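PDB 2RLD: four helix bundle protein, which is of unknown function but binds calcium and belongs to the 23S rRNA-intervening sequence (S23) family of four-helix bundle proteins. Local coordinates for residues F36-Q41 / L83-R88; A63-K68 / I112-T117. All blocks are in the same frame, centred on the assembly; numbering follows the deposited sequence. Where two conformers were deposited one is given.

Contact 1: F36-Q41 / L83-R88; sequences FVMSKQ and LELLIR. With EDO (1,2-ethanediol), chain L.
Selenomethionine at Met38, near the beginning of helix 38-57, reaches across to Leu85 and Leu86 near the end of helix 62-88. Its chain runs out extended through chi2, and the Met38 side chain crosses that of Leu85 at about a right angle, with Met38 SE 3.7 Å from Leu85 CD2. The bend at chi3 (-77°) then carries the terminal methyl away from that leucine to Leu86, and Met38 CE lies 3.8 Å from Leu86 CD2 as the two side chains slide past each other in opposite directions. The long, unbranched methionine chain, modelled here with selenium in place of sulfur, suits this place because it can touch two successive leucines, one with its selenium and one with its terminal methyl. All three residues are buried: Trp82, Tyr91 and Thr89 also pack on Met38, while Val20 of the second subunit covers Leu85. The looser flank lies one helical turn on, at the partly exposed Gln41, which packs on Trp82 and does not meet 83-88. Gln41 NE2 makes a weak hydrogen bond, 3.3 Å long, to O1 of an ethanediol that is probably left from crystallisation and also bonds Ser48 of the second subunit. An alanine here would probably cost Trp82 part of its cover and leave the diol without its weak bond to this chain. No hydrogen bond joins the two segments, so their cohesion rests on shape and buried apolar surface.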
loop_
_atom_site.group_PDB
_atom_site.type_symbol
_atom_site.label_atom_id
_atom_site.label_comp_id
_atom_site.label_asym_id
_atom_site.label_seq_id
_atom_site.Cartn_x
_atom_site.Cartn_y
_atom_site.Cartn_z
ATOM N N PHE C 36 0.925 -15.516 1.854
ATOM C CA PHE C 36 1.541 -14.208 2.014
ATOM C C PHE C 36 0.609 -13.040 1.764
ATOM O O PHE C 36 0.929 -11.926 2.134
ATOM C CB PHE C 36 2.731 -14.109 1.069
ATOM C CG PHE C 36 3.768 -15.172 1.301
ATOM C CD1 PHE C 36 4.511 -15.164 2.458
ATOM C CD2 PHE C 36 3.976 -16.170 0.387
ATOM C CE1 PHE C 36 5.458 -16.136 2.693
ATOM C CE2 PHE C 36 4.931 -17.149 0.617
ATOM C CZ PHE C 36 5.663 -17.124 1.780
ATOM N N VAL C 37 -0.541 -13.282 1.156
ATOM C CA VAL C 37 -1.420 -12.192 0.714
ATOM C C VAL C 37 -2.522 -11.932 1.754
ATOM O O VAL C 37 -2.603 -10.840 2.326
ATOM C CB VAL C 37 -2.028 -12.514 -0.699
ATOM C CG1 VAL C 37 -3.123 -11.501 -1.084
ATOM C CG2 VAL C 37 -0.940 -12.496 -1.755
HETATM N N MSE C 38 -3.340 -12.945 2.039
HETATM C CA MSE C 38 -4.381 -12.792 3.021
HETATM C C MSE C 38 -3.801 -12.544 4.418
HETATM O O MSE C 38 -4.325 -11.737 5.201
HETATM C CB MSE C 38 -5.347 -13.985 2.959
HETATM C CG MSE C 38 -5.912 -14.164 1.585
HETATM SE SE MSE C 38 -7.195 -15.621 1.563
HETATM C CE MSE C 38 -5.888 -17.164 1.574
ATOM N N SER C 39 -2.686 -13.212 4.700
ATOM C CA SER C 39 -1.998 -13.076 5.973
ATOM C C SER C 39 -1.610 -11.625 6.244
ATOM O O SER C 39 -1.803 -11.115 7.371
ATOM C CB SER C 39 -0.777 -13.991 5.992
ATOM O OG SER C 39 0.150 -13.669 4.978
ATOM N N LYS C 40 -1.086 -10.936 5.237
ATOM C CA LYS C 40 -0.692 -9.538 5.455
ATOM C C LYS C 40 -1.899 -8.652 5.707
ATOM O O LYS C 40 -1.865 -7.762 6.575
ATOM C CB LYS C 40 0.104 -9.009 4.273
ATOM C CG LYS C 40 1.279 -9.820 3.918
ATOM N N GLN C 41 -2.990 -8.932 5.009
ATOM C CA GLN C 41 -4.217 -8.153 5.164
ATOM C C GLN C 41 -4.753 -8.296 6.580
ATOM O O GLN C 41 -5.079 -7.310 7.234
ATOM C CB GLN C 41 -5.278 -8.574 4.180
ATOM C CG GLN C 41 -4.939 -8.322 2.734
ATOM C CD GLN C 41 -5.312 -6.955 2.279
ATOM O OE1 GLN C 41 -5.180 -5.987 3.031
ATOM N NE2 GLN C 41 -5.783 -6.851 1.036
ATOM N N LEU C 83 -10.959 -13.953 8.243
ATOM C CA LEU C 83 -11.027 -15.248 8.931
ATOM C C LEU C 83 -11.969 -16.204 8.189
ATOM O O LEU C 83 -11.714 -17.401 8.047
ATOM C CB LEU C 83 -11.488 -15.061 10.368
ATOM C CG LEU C 83 -10.470 -14.442 11.325
ATOM C CD1 LEU C 83 -11.137 -14.112 12.669
ATOM C CD2 LEU C 83 -9.214 -15.363 11.522
ATOM N N GLU C 84 -13.095 -15.683 7.746
ATOM C CA GLU C 84 -14.067 -16.499 7.038
ATOM C C GLU C 84 -13.477 -17.031 5.734
ATOM O O GLU C 84 -13.638 -18.209 5.364
ATOM C CB GLU C 84 -15.306 -15.658 6.734
ATOM C CG GLU C 84 -16.465 -16.500 6.202
ATOM C CD GLU C 84 -17.760 -15.703 5.997
ATOM O OE1 GLU C 84 -17.861 -14.546 6.478
ATOM O OE2 GLU C 84 -18.680 -16.264 5.364
ATOM N N LEU C 85 -12.802 -16.147 5.010
ATOM C CA LEU C 85 -12.099 -16.565 3.789
ATOM C C LEU C 85 -11.051 -17.652 4.056
ATOM O O LEU C 85 -10.967 -18.640 3.319
ATOM C CB LEU C 85 -11.463 -15.345 3.112
ATOM C CG LEU C 85 -10.915 -15.529 1.710
ATOM C CD1 LEU C 85 -11.859 -16.284 0.781
ATOM C CD2 LEU C 85 -10.541 -14.145 1.163
ATOM N N LEU C 86 -10.273 -17.479 5.113
ATOM C CA LEU C 86 -9.261 -18.464 5.472
ATOM C C LEU C 86 -9.830 -19.852 5.814
ATOM O O LEU C 86 -9.301 -20.845 5.357
ATOM C CB LEU C 86 -8.376 -17.945 6.603
ATOM C CG LEU C 86 -7.465 -16.746 6.275
ATOM C CD1 LEU C 86 -6.951 -16.072 7.551
ATOM C CD2 LEU C 86 -6.273 -17.241 5.376
ATOM N N ILE C 87 -10.931 -19.931 6.571
ATOM C CA ILE C 87 -11.555 -21.252 6.821
ATOM C C ILE C 87 -12.171 -21.829 5.562
ATOM O O ILE C 87 -12.018 -23.010 5.281
ATOM C CB ILE C 87 -12.565 -21.235 8.024
ATOM C CG1 ILE C 87 -13.056 -22.664 8.360
ATOM C CG2 ILE C 87 -13.754 -20.332 7.756
ATOM C CD1 ILE C 87 -11.972 -23.594 8.781
ATOM N N ARG C 88 -12.842 -20.996 4.760
ATOM C CA ARG C 88 -13.456 -21.507 3.519
ATOM C C ARG C 88 -12.443 -22.025 2.515
ATOM O O ARG C 88 -12.736 -22.935 1.762
ATOM C CB ARG C 88 -14.335 -20.440 2.869
ATOM C CG ARG C 88 -15.587 -20.125 3.689
ATOM C CD ARG C 88 -16.656 -21.184 3.497
ATOM N NE ARG C 88 -16.932 -21.453 2.083
ATOM C CZ ARG C 88 -17.709 -20.703 1.314
ATOM N NH1 ARG C 88 -18.274 -19.601 1.786
ATOM N NH2 ARG C 88 -17.893 -21.040 0.059
HETATM C C1 EDO L . -7.996 -4.508 2.164
HETATM O O1 EDO L . -7.828 -4.293 0.766
HETATM C C2 EDO L . -9.319 -3.894 2.578
HETATM O O2 EDO L . -9.094 -2.645 3.224
#

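Contact 2: A63-K68 / I112-T117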
loop_
_atom_site.group_PDB
_atom_site.type_symbol
_atom_site.label_atom_id
_atom_site.label_comp_id
_atom_site.label_asym_id
_atom_site.label_seq_id
_atom_site.Cartn_x
_atom_site.Cartn_y
_atom_site.Cartn_z
ATOM N N ALA C 63 -17.186 12.678 20.922
ATOM C CA ALA C 63 -17.443 12.506 19.493
ATOM C C ALA C 63 -16.291 11.780 18.837
ATOM O O ALA C 63 -16.501 10.800 18.127
ATOM C CB ALA C 63 -17.648 13.862 18.826
ATOM N N ASP C 64 -15.077 12.276 19.081
ATOM C CA ASP C 64 -13.861 11.695 18.517
ATOM C C ASP C 64 -13.633 10.292 19.069
ATOM O O ASP C 64 -13.210 9.390 18.350
ATOM C CB ASP C 64 -12.665 12.592 18.840
ATOM N N PHE C 65 -13.904 10.116 20.356
ATOM C CA PHE C 65 -13.876 8.800 20.993
ATOM C C PHE C 65 -14.754 7.763 20.272
ATOM O O PHE C 65 -14.274 6.687 19.896
ATOM C CB PHE C 65 -14.338 8.951 22.431
ATOM C CG PHE C 65 -14.519 7.661 23.169
ATOM C CD1 PHE C 65 -13.433 6.979 23.678
ATOM C CD2 PHE C 65 -15.790 7.174 23.432
ATOM C CE1 PHE C 65 -13.602 5.813 24.400
ATOM C CE2 PHE C 65 -15.968 6.006 24.146
ATOM C CZ PHE C 65 -14.879 5.326 24.633
ATOM N N ILE C 66 -16.030 8.085 20.097
ATOM C CA ILE C 66 -16.962 7.177 19.420
ATOM C C ILE C 66 -16.492 6.888 18.002
ATOM O O ILE C 66 -16.541 5.727 17.533
ATOM C CB ILE C 66 -18.420 7.757 19.404
ATOM C CG1 ILE C 66 -19.001 7.798 20.818
ATOM C CG2 ILE C 66 -19.338 6.926 18.535
ATOM C CD1 ILE C 66 -19.150 6.442 21.486
ATOM N N ASN C 67 -16.011 7.917 17.314
ATOM C CA ASN C 67 -15.537 7.737 15.942
ATOM C C ASN C 67 -14.329 6.798 15.821
ATOM O O ASN C 67 -14.271 5.942 14.924
ATOM C CB ASN C 67 -15.259 9.091 15.279
ATOM C CG ASN C 67 -16.542 9.766 14.782
ATOM O OD1 ASN C 67 -17.517 9.892 15.525
ATOM N ND2 ASN C 67 -16.548 10.181 13.521
ATOM N N LYS C 68 -13.376 6.936 16.734
ATOM C CA LYS C 68 -12.238 6.025 16.752
ATOM C C LYS C 68 -12.695 4.599 17.082
ATOM O O LYS C 68 -12.179 3.626 16.511
ATOM C CB LYS C 68 -11.163 6.518 17.725
ATOM C CG LYS C 68 -10.502 7.814 17.262
ATOM C CD LYS C 68 -9.684 7.595 16.010
ATOM N N ILE C 112 -19.763 -2.203 20.098
ATOM C CA ILE C 112 -21.113 -1.765 19.763
ATOM C C ILE C 112 -21.841 -1.227 20.997
ATOM O O ILE C 112 -22.538 -0.192 20.927
ATOM C CB ILE C 112 -21.921 -2.889 19.086
ATOM C CG1 ILE C 112 -21.348 -3.150 17.693
ATOM C CG2 ILE C 112 -23.421 -2.498 19.004
ATOM C CD1 ILE C 112 -21.689 -4.500 17.124
ATOM N N SER C 113 -21.665 -1.901 22.132
ATOM C CA SER C 113 -22.287 -1.475 23.383
ATOM C C SER C 113 -21.838 -0.066 23.751
ATOM O O SER C 113 -22.651 0.826 23.968
ATOM C CB SER C 113 -21.931 -2.442 24.516
ATOM O OG SER C 113 -22.661 -2.135 25.690
ATOM N N ILE C 114 -20.532 0.131 23.810
ATOM C CA ILE C 114 -19.980 1.441 24.110
ATOM C C ILE C 114 -20.566 2.474 23.128
ATOM O O ILE C 114 -21.174 3.481 23.534
ATOM C CB ILE C 114 -18.446 1.418 24.016
ATOM C CG1 ILE C 114 -17.851 0.555 25.137
ATOM C CG2 ILE C 114 -17.880 2.829 24.080
ATOM C CD1 ILE C 114 -16.468 0.048 24.845
ATOM N N ILE C 115 -20.425 2.192 21.836
ATOM C CA ILE C 115 -20.852 3.120 20.789
ATOM C C ILE C 115 -22.330 3.467 20.918
ATOM O O ILE C 115 -22.714 4.635 20.789
ATOM C CB ILE C 115 -20.565 2.561 19.387
ATOM C CG1 ILE C 115 -19.047 2.508 19.157
ATOM C CG2 ILE C 115 -21.247 3.436 18.309
ATOM C CD1 ILE C 115 -18.599 1.522 18.095
ATOM N N LYS C 116 -23.139 2.451 21.205
ATOM C CA LYS C 116 -24.579 2.600 21.338
ATOM C C LYS C 116 -24.981 3.095 22.736
ATOM O O LYS C 116 -26.067 3.652 22.910
ATOM C CB LYS C 116 -25.258 1.265 21.009
ATOM N N THR C 117 -24.110 2.902 23.725
ATOM C CA THR C 117 -24.391 3.297 25.104
ATOM C C THR C 117 -24.404 4.816 25.259
ATOM O O THR C 117 -24.252 5.336 26.365
ATOM C CB THR C 117 -23.354 2.714 26.090
#
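Phe65 and Ile114 meet through the far end of the ring: Phe65 CE2 stands 3.7 Å from Ile114 CG2, the methyl approaching the ring obliquely and the two side chains crossing at about a right angle. The ring gets there because its CG is anti to the backbone N (chi1 173°), which swings an aromatic group whose first bond does not aim at the partner helix round toward it. One residue on, Ile66 takes a more folded shape. Its second torsion, -62°, brings CD1 over the backbone of the other helix, 3.8 Å from Ile115 CA, while its branch methyl CG2 lies 4.0 Å from Ile115 CG2. Ile114 and Ile115 instead keep chi2 near 158°, their ethyl arms extended. Helices 62-88 and 94-116 follow one another in the four-helix bundle; their segments 63-68 and 112-116 run antiparallel, 152° between their directions, with axes 9.9 Å apart at closest approach. Beta-branched isoleucine suits such a seam, since its two arms can touch different parts of a partner: those of Ile66 meet the side chain and the backbone of Ile115, which also packs on Leu69. Ile114 shares that leucine and touches Lys7 and Val11 of helix 7-32. It also comes within about 4 Å, side chain to side chain, of Asp8, which with Asp5 and Asn9 binds the calcium ion. Phe65 also packs on Ala56 of helix 38-57 and on Ala59 of the following loop.

Overall arrangement
Helix 62-88 takes part in both contacts, with its end in contact 1 and its beginning in contact 2, on opposite sides of the chain's centre. Their centres are 28 Å apart, and they do not touch. At one end of the bundle the helix meets 38-57, at the other 94-116, so it packs against the helix before it and the one after it. Contact 1 is buried, with a flexible methionine chain against two leucines and a second subunit alongside. Contact 2 lies at the surface without help from another chain of the assembly, and uses stiffer branched and aromatic groups beside the calcium site. Both are apolar across the helices.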